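Local coordinates for K Homology domain-containing protein (PDB 1TUA) that is of unknown function but is built from KH domains and so probably binds RNA, at residues Lys26-Ile29 with Met30-Thr33; Arg121-Glu124 with Glu125-Thr129; Arg161-Ser164 with Thr165-His169. One frame throughout, in Å; residues are numbered along the deposited sequence.

Interaction 1 (Lys26-Ile29 with Met30-Thr33)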
ATOM      1  N   LYS A  26      14.278   6.183  -7.751  1.00 12.54           N
ATOM      2  CA  LYS A  26      14.576   4.848  -8.258  1.00 13.51           C
ATOM      3  C   LYS A  26      15.993   4.455  -7.841  1.00 11.98           C
ATOM      4  O   LYS A  26      16.265   3.282  -7.590  1.00 11.43           O
ATOM      5  CB  LYS A  26      14.422   4.768  -9.781  1.00 17.18           C
ATOM      6  CG  LYS A  26      15.494   5.455 -10.575  1.00 21.92           C
ATOM      7  CD  LYS A  26      15.456   4.999 -12.025  1.00 24.98           C
ATOM      8  CE  LYS A  26      16.647   5.547 -12.784  1.00 26.56           C
ATOM      9  NZ  LYS A  26      16.772   4.938 -14.132  1.00 33.41           N
ATOM     10  N   ALA A  27      16.892   5.434  -7.753  1.00 11.05           N
ATOM     11  CA  ALA A  27      18.270   5.159  -7.340  1.00 11.32           C
ATOM     12  C   ALA A  27      18.302   4.602  -5.921  1.00 10.46           C
ATOM     13  O   ALA A  27      19.044   3.667  -5.637  1.00 10.69           O
ATOM     14  CB  ALA A  27      19.108   6.421  -7.408  1.00 11.42           C
ATOM     15  N   GLU A  28      17.502   5.188  -5.032  1.00  9.56           N
ATOM     16  CA  GLU A  28      17.444   4.742  -3.645  1.00  9.49           C
ATOM     17  C   GLU A  28      16.822   3.349  -3.555  1.00  9.71           C
ATOM     18  O   GLU A  28      17.269   2.516  -2.760  1.00  9.71           O
ATOM     19  CB  GLU A  28      16.639   5.739  -2.805  1.00 12.61           C
ATOM     20  CG  GLU A  28      16.670   5.485  -1.302  1.00 16.86           C
ATOM     21  CD  GLU A  28      18.084   5.389  -0.741  1.00 22.72           C
ATOM     22  OE1 GLU A  28      19.025   5.952  -1.349  1.00 23.51           O
ATOM     23  OE2 GLU A  28      18.257   4.758   0.323  1.00 24.90           O
ATOM     24  N   ILE A  29      15.797   3.081  -4.365  1.00  9.03           N
ATOM     25  CA  ILE A  29      15.178   1.755  -4.331  1.00 10.40           C
ATOM     26  C   ILE A  29      16.216   0.726  -4.774  1.00  9.67           C
ATOM     27  O   ILE A  29      16.367  -0.330  -4.153  1.00  9.54           O
ATOM     28  CB  ILE A  29      13.958   1.661  -5.269  1.00 11.22           C
ATOM     29  CG1 ILE A  29      12.887   2.657  -4.834  1.00  9.93           C
ATOM     30  CG2 ILE A  29      13.383   0.243  -5.223  1.00 11.09           C
ATOM     31  CD1 ILE A  29      11.714   2.747  -5.793  1.00 10.82           C
ATOM     32  N   MET A  30      16.941   1.048  -5.844  1.00  9.67           N
ATOM     33  CA  MET A  30      17.977   0.164  -6.368  1.00 10.24           C
ATOM     34  C   MET A  30      19.058  -0.078  -5.312  1.00 10.78           C
ATOM     35  O   MET A  30      19.473  -1.210  -5.075  1.00 10.39           O
ATOM     36  CB  MET A  30      18.619   0.780  -7.625  1.00  8.95           C
ATOM     37  CG  MET A  30      17.753   0.736  -8.893  1.00 10.26           C
ATOM     38  SD  MET A  30      18.541   1.528 -10.354  1.00  5.42           S
ATOM     39  CE  MET A  30      17.682   2.973 -10.403  1.00 18.78           C
ATOM     40  N   ARG A  31      19.502   1.002  -4.680  1.00 10.56           N
ATOM     41  CA  ARG A  31      20.548   0.948  -3.665  1.00 11.93           C
ATOM     42  C   ARG A  31      20.230   0.043  -2.482  1.00 10.98           C
ATOM     43  O   ARG A  31      21.074  -0.732  -2.037  1.00 11.56           O
ATOM     44  CB  ARG A  31      20.824   2.367  -3.167  1.00 15.02           C
ATOM     45  CG  ARG A  31      21.931   2.492  -2.153  1.00 21.72           C
ATOM     46  CD  ARG A  31      22.284   3.959  -1.957  1.00 24.35           C
ATOM     47  NE  ARG A  31      22.583   4.601  -3.237  1.00 29.85           N
ATOM     48  CZ  ARG A  31      21.818   5.526  -3.817  1.00 30.35           C
ATOM     49  NH1 ARG A  31      20.699   5.930  -3.229  1.00 29.06           N
ATOM     50  NH2 ARG A  31      22.171   6.043  -4.988  1.00 29.90           N
ATOM     51  N   ARG A  32      19.007   0.138  -1.977  1.00  9.41           N
ATOM     52  CA  ARG A  32      18.595  -0.651  -0.819  1.00 10.57           C
ATOM     53  C   ARG A  32      18.243  -2.112  -1.087  1.00 10.24           C
ATOM     54  O   ARG A  32      18.276  -2.934  -0.166  1.00 10.47           O
ATOM     55  CB  ARG A  32      17.423   0.049  -0.128  1.00 12.55           C
ATOM     56  CG  ARG A  32      17.834   1.389   0.462  1.00 17.86           C
ATOM     57  CD  ARG A  32      16.694   2.125   1.131  1.00 23.70           C
ATOM     58  NE  ARG A  32      16.120   1.373   2.241  1.00 28.12           N
ATOM     59  CZ  ARG A  32      15.207   1.863   3.076  1.00 30.48           C
ATOM     60  NH1 ARG A  32      14.773   3.113   2.928  1.00 29.91           N
ATOM     61  NH2 ARG A  32      14.717   1.100   4.050  1.00 31.76           N
ATOM     62  N   THR A  33      17.929  -2.437  -2.341  1.00  9.25           N
ATOM     63  CA  THR A  33      17.536  -3.799  -2.711  1.00  8.26           C
ATOM     64  C   THR A  33      18.506  -4.565  -3.613  1.00  7.81           C
ATOM     65  O   THR A  33      18.386  -5.780  -3.757  1.00  8.67           O
ATOM     66  CB  THR A  33      16.161  -3.797  -3.404  1.00  7.29           C
ATOM     67  OG1 THR A  33      16.220  -2.959  -4.566  1.00  8.76           O
ATOM     68  CG2 THR A  33      15.077  -3.286  -2.456  1.00  8.50           C
TER
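The carbonyl oxygen of I29 is gripped twice by T33 near the C-terminal end of helix 24-33. T33 OG1 donates to I29 O at 2.7 Å, while T33 N reaches the same I29 O at 3.2 Å from the opposite face of the carbonyl plane. A chi1 of 58°, with OG1 between the backbone N and the carbonyl carbon, folds the hydroxyl back over the preceding turn. T33 OG1 also bonds to T35 OG1, and T33 O takes a hydrogen bond from N59 ND2. On another side of the helix E28, which touches F80, turns its oxygens toward different arginines, but only OE1 bonds. CG of E28 lies anti to the backbone N, and a bend at chi2 (54°) turns the carboxylate along the helix. OE1 of E28 forms a short but bent, weak salt-bridge hydrogen bond to R31 NH1 at 2.5 Å. It comes at the edge of the guanidinium, whose plane is turned 40° from the carboxylate, and A27 O lies 3.6 Å above one face of the R31 guanidinium, toward its rim. OE2 of E28 instead meets methylene carbon, touching R32 CD at 3.2 Å, while R32 NE remains 4.4 Å from that OE2, beyond salt-bridge distance. One turn from K26, M30 lies beside the extended lysine, both pointing the same way, its terminal CE against K26 CG at a tight 3.3 Å. I29 packs on A63 and V66 of helix 57-72 and on I37 of strand 35-40, on the inner face of this KH-domain helix. The helix is thus two-sided: I29 and T33 are buried, the threonine hydroxyl bonded both to I29 O and to T35 OG1, whereas the glutamate charge is probably met mainly by R31, through a weak bond, with R32 adding at most a longer-range attraction.

Interaction 2 (Arg121-Glu124 with Glu125-Thr129)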
ATOM      1  N   ARG A 121      -7.513   8.730   9.192  1.00 14.50           N
ATOM      2  CA  ARG A 121      -6.527   8.733  10.270  1.00 15.95           C
ATOM      3  C   ARG A 121      -6.877   7.765  11.398  1.00 15.12           C
ATOM      4  O   ARG A 121      -5.991   7.107  11.962  1.00 14.30           O
ATOM      5  CB  ARG A 121      -6.350  10.145  10.837  1.00 19.47           C
ATOM      6  CG  ARG A 121      -5.734  11.114   9.853  1.00 26.39           C
ATOM      7  CD  ARG A 121      -5.413  12.456  10.506  1.00 32.85           C
ATOM      8  NE  ARG A 121      -4.756  13.369   9.569  1.00 37.91           N
ATOM      9  CZ  ARG A 121      -5.338  13.875   8.484  1.00 39.95           C
ATOM     10  NH1 ARG A 121      -6.596  13.559   8.200  1.00 41.78           N
ATOM     11  NH2 ARG A 121      -4.665  14.690   7.678  1.00 41.67           N
ATOM     12  N   THR A 122      -8.162   7.677  11.735  1.00 14.24           N
ATOM     13  CA  THR A 122      -8.598   6.771  12.795  1.00 13.89           C
ATOM     14  C   THR A 122      -8.268   5.327  12.434  1.00 13.00           C
ATOM     15  O   THR A 122      -7.757   4.573  13.256  1.00 13.45           O
ATOM     16  CB  THR A 122     -10.113   6.885  13.045  1.00 14.97           C
ATOM     17  OG1 THR A 122     -10.409   8.198  13.530  1.00 17.37           O
ATOM     18  CG2 THR A 122     -10.571   5.846  14.071  1.00 13.79           C
ATOM     19  N   ILE A 123      -8.562   4.941  11.200  1.00 13.35           N
ATOM     20  CA  ILE A 123      -8.264   3.585  10.772  1.00 11.73           C
ATOM     21  C   ILE A 123      -6.746   3.353  10.794  1.00 11.53           C
ATOM     22  O   ILE A 123      -6.289   2.312  11.259  1.00 11.76           O
ATOM     23  CB  ILE A 123      -8.846   3.307   9.367  1.00 12.61           C
ATOM     24  CG1 ILE A 123     -10.379   3.414   9.430  1.00 13.11           C
ATOM     25  CG2 ILE A 123      -8.433   1.911   8.887  1.00 12.13           C
ATOM     26  CD1 ILE A 123     -11.087   3.270   8.093  1.00 14.42           C
ATOM     27  N   GLU A 124      -5.965   4.322  10.313  1.00 11.82           N
ATOM     28  CA  GLU A 124      -4.501   4.188  10.324  1.00 12.73           C
ATOM     29  C   GLU A 124      -3.953   4.004  11.744  1.00 13.13           C
ATOM     30  O   GLU A 124      -3.087   3.157  11.985  1.00 12.42           O
ATOM     31  CB  GLU A 124      -3.827   5.421   9.723  1.00 12.13           C
ATOM     32  CG  GLU A 124      -3.991   5.607   8.234  1.00 14.20           C
ATOM     33  CD  GLU A 124      -3.172   6.783   7.714  1.00 16.86           C
ATOM     34  OE1 GLU A 124      -3.201   7.859   8.346  1.00 19.72           O
ATOM     35  OE2 GLU A 124      -2.500   6.640   6.676  1.00 17.29           O
ATOM     36  N   GLU A 125      -4.454   4.808  12.679  1.00 14.16           N
ATOM     37  CA  GLU A 125      -3.993   4.742  14.064  1.00 15.90           C
ATOM     38  C   GLU A 125      -4.388   3.440  14.746  1.00 15.01           C
ATOM     39  O   GLU A 125      -3.606   2.874  15.508  1.00 15.11           O
ATOM     40  CB  GLU A 125      -4.552   5.915  14.873  1.00 19.09           C
ATOM     41  CG  GLU A 125      -4.217   7.277  14.307  1.00 25.03           C
ATOM     42  CD  GLU A 125      -4.787   8.413  15.139  1.00 29.33           C
ATOM     43  OE1 GLU A 125      -5.993   8.371  15.472  1.00 31.97           O
ATOM     44  OE2 GLU A 125      -4.029   9.354  15.452  1.00 33.62           O
ATOM     45  N   MET A 126      -5.606   2.973  14.476  1.00 14.66           N
ATOM     46  CA  MET A 126      -6.095   1.743  15.083  1.00 13.43           C
ATOM     47  C   MET A 126      -5.366   0.503  14.568  1.00 14.04           C
ATOM     48  O   MET A 126      -5.146  -0.447  15.315  1.00 15.60           O
ATOM     49  CB  MET A 126      -7.602   1.592  14.833  1.00 14.01           C
ATOM     50  CG  MET A 126      -8.470   2.643  15.533  1.00 16.30           C
ATOM     51  SD  MET A 126     -10.263   2.312  15.432  1.00 15.80           S
ATOM     52  CE  MET A 126     -10.309   0.772  16.114  1.00 13.25           C
ATOM     53  N   THR A 127      -4.975   0.522  13.298  1.00 13.69           N
ATOM     54  CA  THR A 127      -4.309  -0.625  12.687  1.00 12.44           C
ATOM     55  C   THR A 127      -2.811  -0.455  12.481  1.00 13.23           C
ATOM     56  O   THR A 127      -2.131  -1.400  12.085  1.00 13.32           O
ATOM     57  CB  THR A 127      -4.929  -0.945  11.313  1.00 11.47           C
ATOM     58  OG1 THR A 127      -4.760   0.181  10.445  1.00 11.03           O
ATOM     59  CG2 THR A 127      -6.410  -1.239  11.449  1.00 12.68           C
ATOM     60  N   ASP A 128      -2.302   0.743  12.750  1.00 13.07           N
ATOM     61  CA  ASP A 128      -0.886   1.038  12.561  1.00 14.06           C
ATOM     62  C   ASP A 128      -0.482   0.737  11.120  1.00 13.39           C
ATOM     63  O   ASP A 128       0.469  -0.003  10.868  1.00 13.77           O
ATOM     64  CB  ASP A 128      -0.026   0.224  13.533  1.00 16.57           C
ATOM     65  CG  ASP A 128       1.438   0.618  13.482  1.00 21.09           C
ATOM     66  OD1 ASP A 128       1.722   1.827  13.334  1.00 21.55           O
ATOM     67  OD2 ASP A 128       2.304  -0.276  13.601  1.00 24.73           O
ATOM     68  N   THR A 129      -1.229   1.311  10.182  1.00 11.94           N
ATOM     69  CA  THR A 129      -0.964   1.151   8.752  1.00 11.45           C
ATOM     70  C   THR A 129      -0.922   2.529   8.079  1.00 11.49           C
ATOM     71  O   THR A 129      -1.335   3.531   8.669  1.00 10.75           O
ATOM     72  CB  THR A 129      -2.084   0.362   8.050  1.00 11.74           C
ATOM     73  OG1 THR A 129      -3.317   1.082   8.190  1.00 12.96           O
ATOM     74  CG2 THR A 129      -2.236  -1.027   8.650  1.00 12.06           C
TER
HETATM   75  O   HOH W   1      -8.276  10.211  14.758  1.00 48.74           O
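I123 O takes two hydrogen bonds from T127 in helix 118-127, the helix leading into strand 130-133 of a KH domain whose three-stranded sheet has strand order 1-3-2. T127 N donates at 3.0 Å and T127 OG1 at 2.7 Å to I123 O, from opposite faces of the carbonyl plane; a chi1 of 61° turns the hydroxyl back along the helix. One residue on, D128 leaves helical geometry with a positive phi (56°), and the chain turns back so that T129 N reaches E124 O at 3.2 Å, in the carbonyl plane on a lone pair. This bond spans five residues, and D128 N adds a weak one to E124 O. T129 OG1 donates to T127 OG1 at 2.8 Å, tying the turn to the last helical residue. With a valine in place of T127 the second bond to I123 O is gone, and T129 OG1 would probably be left without its acceptor. On another side of the helix T122 and M126 run side by side, CG2 of T122 against M126 SD at 3.8 Å. Further out, I123 packs on A153, I154 and L157 of helix 144-158, and E124 OE2 accepts from I131 N and forms a salt bridge with R120 NH1. T122 OG1 bonds to R118 O, and a water donates both to T122 OG1 at 3.2 Å and to E125 OE1 at 3.0 Å.

Interaction 3 (Arg161-Ser164 with Thr165-His169)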
ATOM      1  N   ARG A 161     -21.598   1.803   5.995  1.00 21.68           N
ATOM      2  CA  ARG A 161     -21.699   1.577   7.435  1.00 22.19           C
ATOM      3  C   ARG A 161     -21.384   2.861   8.190  1.00 20.37           C
ATOM      4  O   ARG A 161     -20.636   3.703   7.692  1.00 20.38           O
ATOM      5  CB  ARG A 161     -20.711   0.493   7.867  1.00 26.27           C
ATOM      6  CG  ARG A 161     -20.927  -0.869   7.229  1.00 33.32           C
ATOM      7  CD  ARG A 161     -22.153  -1.546   7.811  1.00 40.49           C
ATOM      8  NE  ARG A 161     -22.249  -2.949   7.419  1.00 46.00           N
ATOM      9  CZ  ARG A 161     -23.208  -3.778   7.829  1.00 49.58           C
ATOM     10  NH1 ARG A 161     -24.162  -3.345   8.649  1.00 50.60           N
ATOM     11  NH2 ARG A 161     -23.212  -5.044   7.424  1.00 50.13           N
ATOM     12  N   MET A 162     -21.950   3.013   9.386  1.00 19.12           N
ATOM     13  CA  MET A 162     -21.683   4.193  10.211  1.00 18.90           C
ATOM     14  C   MET A 162     -20.209   4.128  10.594  1.00 18.10           C
ATOM     15  O   MET A 162     -19.625   3.047  10.617  1.00 18.35           O
ATOM     16  CB  MET A 162     -22.513   4.177  11.503  1.00 19.97           C
ATOM     17  CG  MET A 162     -24.016   4.439  11.360  1.00 21.36           C
ATOM     18  SD  MET A 162     -24.833   4.589  12.993  1.00 18.93           S
ATOM     19  CE  MET A 162     -25.126   2.849  13.388  1.00 16.95           C
ATOM     20  N   HIS A 163     -19.606   5.270  10.898  1.00 17.34           N
ATOM     21  CA  HIS A 163     -18.204   5.285  11.298  1.00 16.45           C
ATOM     22  C   HIS A 163     -18.021   4.561  12.632  1.00 16.84           C
ATOM     23  O   HIS A 163     -17.100   3.764  12.796  1.00 15.46           O
ATOM     24  CB  HIS A 163     -17.706   6.730  11.412  1.00 17.33           C
ATOM     25  CG  HIS A 163     -17.515   7.405  10.090  1.00 17.94           C
ATOM     26  ND1 HIS A 163     -16.427   7.161   9.279  1.00 18.32           N
ATOM     27  CD2 HIS A 163     -18.293   8.286   9.419  1.00 18.16           C
ATOM     28  CE1 HIS A 163     -16.544   7.862   8.167  1.00 15.90           C
ATOM     29  NE2 HIS A 163     -17.667   8.552   8.225  1.00 19.28           N
ATOM     30  N   SER A 164     -18.910   4.835  13.584  1.00 18.08           N
ATOM     31  CA  SER A 164     -18.836   4.214  14.909  1.00 18.94           C
ATOM     32  C   SER A 164     -18.910   2.697  14.800  1.00 18.45           C
ATOM     33  O   SER A 164     -18.234   1.980  15.540  1.00 19.96           O
ATOM     34  CB  SER A 164     -19.972   4.729  15.799  1.00 18.87           C
ATOM     35  OG  SER A 164     -21.223   4.482  15.193  1.00 20.60           O
ATOM     36  N   THR A 165     -19.745   2.223  13.877  1.00 19.94           N
ATOM     37  CA  THR A 165     -19.909   0.792  13.624  1.00 20.58           C
ATOM     38  C   THR A 165     -18.570   0.209  13.184  1.00 19.45           C
ATOM     39  O   THR A 165     -18.097  -0.784  13.732  1.00 18.88           O
ATOM     40  CB  THR A 165     -20.936   0.550  12.503  1.00 21.50           C
ATOM     41  OG1 THR A 165     -22.252   0.794  13.008  1.00 24.74           O
ATOM     42  CG2 THR A 165     -20.846  -0.877  11.975  1.00 24.44           C
ATOM     43  N   VAL A 166     -17.964   0.842  12.187  1.00 18.10           N
ATOM     44  CA  VAL A 166     -16.680   0.400  11.666  1.00 16.63           C
ATOM     45  C   VAL A 166     -15.593   0.427  12.744  1.00 15.44           C
ATOM     46  O   VAL A 166     -14.841  -0.533  12.894  1.00 14.87           O
ATOM     47  CB  VAL A 166     -16.254   1.274  10.455  1.00 16.89           C
ATOM     48  CG1 VAL A 166     -14.857   0.883   9.980  1.00 16.57           C
ATOM     49  CG2 VAL A 166     -17.250   1.100   9.320  1.00 15.36           C
ATOM     50  N   TYR A 167     -15.518   1.514  13.504  1.00 14.84           N
ATOM     51  CA  TYR A 167     -14.507   1.625  14.547  1.00 15.12           C
ATOM     52  C   TYR A 167     -14.694   0.581  15.641  1.00 16.60           C
ATOM     53  O   TYR A 167     -13.726   0.000  16.126  1.00 15.99           O
ATOM     54  CB  TYR A 167     -14.516   3.019  15.177  1.00 14.33           C
ATOM     55  CG  TYR A 167     -14.324   4.159  14.200  1.00 15.23           C
ATOM     56  CD1 TYR A 167     -13.514   4.018  13.066  1.00 16.21           C
ATOM     57  CD2 TYR A 167     -14.947   5.385  14.412  1.00 16.48           C
ATOM     58  CE1 TYR A 167     -13.337   5.081  12.163  1.00 16.24           C
ATOM     59  CE2 TYR A 167     -14.778   6.448  13.523  1.00 18.06           C
ATOM     60  CZ  TYR A 167     -13.976   6.292  12.404  1.00 16.94           C
ATOM     61  OH  TYR A 167     -13.835   7.346  11.533  1.00 18.84           O
ATOM     62  N   ARG A 168     -15.937   0.340  16.037  1.00 18.11           N
ATOM     63  CA  ARG A 168     -16.199  -0.646  17.078  1.00 20.88           C
ATOM     64  C   ARG A 168     -15.750  -2.032  16.599  1.00 19.68           C
ATOM     65  O   ARG A 168     -15.139  -2.797  17.348  1.00 19.44           O
ATOM     66  CB  ARG A 168     -17.690  -0.667  17.412  1.00 25.09           C
ATOM     67  CG  ARG A 168     -17.981  -0.784  18.894  1.00 32.52           C
ATOM     68  CD  ARG A 168     -19.454  -1.098  19.135  1.00 38.38           C
ATOM     69  NE  ARG A 168     -20.353  -0.133  18.496  1.00 42.92           N
ATOM     70  CZ  ARG A 168     -20.435   1.153  18.828  1.00 44.40           C
ATOM     71  NH1 ARG A 168     -19.669   1.642  19.797  1.00 45.73           N
ATOM     72  NH2 ARG A 168     -21.294   1.946  18.196  1.00 44.90           N
ATOM     73  N   HIS A 169     -16.053  -2.350  15.344  1.00 18.35           N
ATOM     74  CA  HIS A 169     -15.673  -3.633  14.761  1.00 18.33           C
ATOM     75  C   HIS A 169     -14.153  -3.760  14.647  1.00 17.40           C
ATOM     76  O   HIS A 169     -13.578  -4.787  15.011  1.00 15.44           O
ATOM     77  CB  HIS A 169     -16.318  -3.784  13.384  1.00 21.23           C
ATOM     78  CG  HIS A 169     -15.882  -5.010  12.647  1.00 25.44           C
ATOM     79  ND1 HIS A 169     -14.689  -5.080  11.958  1.00 27.82           N
ATOM     80  CD2 HIS A 169     -16.467  -6.224  12.513  1.00 27.53           C
ATOM     81  CE1 HIS A 169     -14.558  -6.285  11.432  1.00 28.90           C
ATOM     82  NE2 HIS A 169     -15.623  -6.998  11.754  1.00 30.00           N
TER
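H163 and Y167, one turn apart, both set CG beside their own backbone N and anti to the carbonyl carbon (chi1 -73° and -56°), which sends the two rings off the helix in the same direction. They lie side by side with planes 32° apart and centroids of the H163 and Y167 rings separated by 5.9 Å, an oblique pairing. The aliphatic part of the histidine also touches the ring, CB of H163 meeting Y167 CE2 at 3.6 Å. Beneath them H163 O does double duty. It accepts a straight bond from Y167 N at 2.8 Å, nearly along the C=O axis, and lies 3.1 Å above one face of the Y167 ring, toward its rim and nearest CG and CD2. A similar carbonyl contact recurs one residue on, where S164 O sits about 4.0 Å above the centre of the R168 guanidinium while accepting from R168 N. M162 occupies the N-cap position, and its backbone opens the helical bonding: M162 O accepts from V166 N at 3.2 Å. Its side chain crosses T165 at about a right angle, with CE of M162 3.6 Å from T165 OG1. Just before the helix, R161 CB leans on V166 CG2 at 3.8 Å, and R161 O is fixed by R111 NH2. V166 and H163 turn inward to L157 of helix 144-158, and both aromatic residues touch A119 of helix 118-127. The start of the long C-terminal helix 163-188 thus joins backbone bonds with flat groups lying against carbonyl oxygens; the delocalised positive charge of the R168 guanidinium, facing S164 O, is likely to be mildly favourable, whereas the tyrosine ring, uncharged, probably gains mainly packing.

Overall arrangement
Interactions 1 and 2 sit on equivalent helices of two KH domains, their centres about 28 Å apart and without touching. In both, a threonine at the last helical turn returns two bonds to the carbonyl four residues back, yet interaction 1 adds an outward salt bridge, and interaction 2 adds a turn out of the helix and a bridging water. Both are partly buried. Interaction 3 is a surface contact at the start of the C-terminal helix, richer in flat groups over carbonyls and about 40 Å from interaction 1 between centres. It touches interaction 2 directly: T122 CG2 meets Y167 CE1 at 3.4 Å, joining helices 118-127 and 163-188.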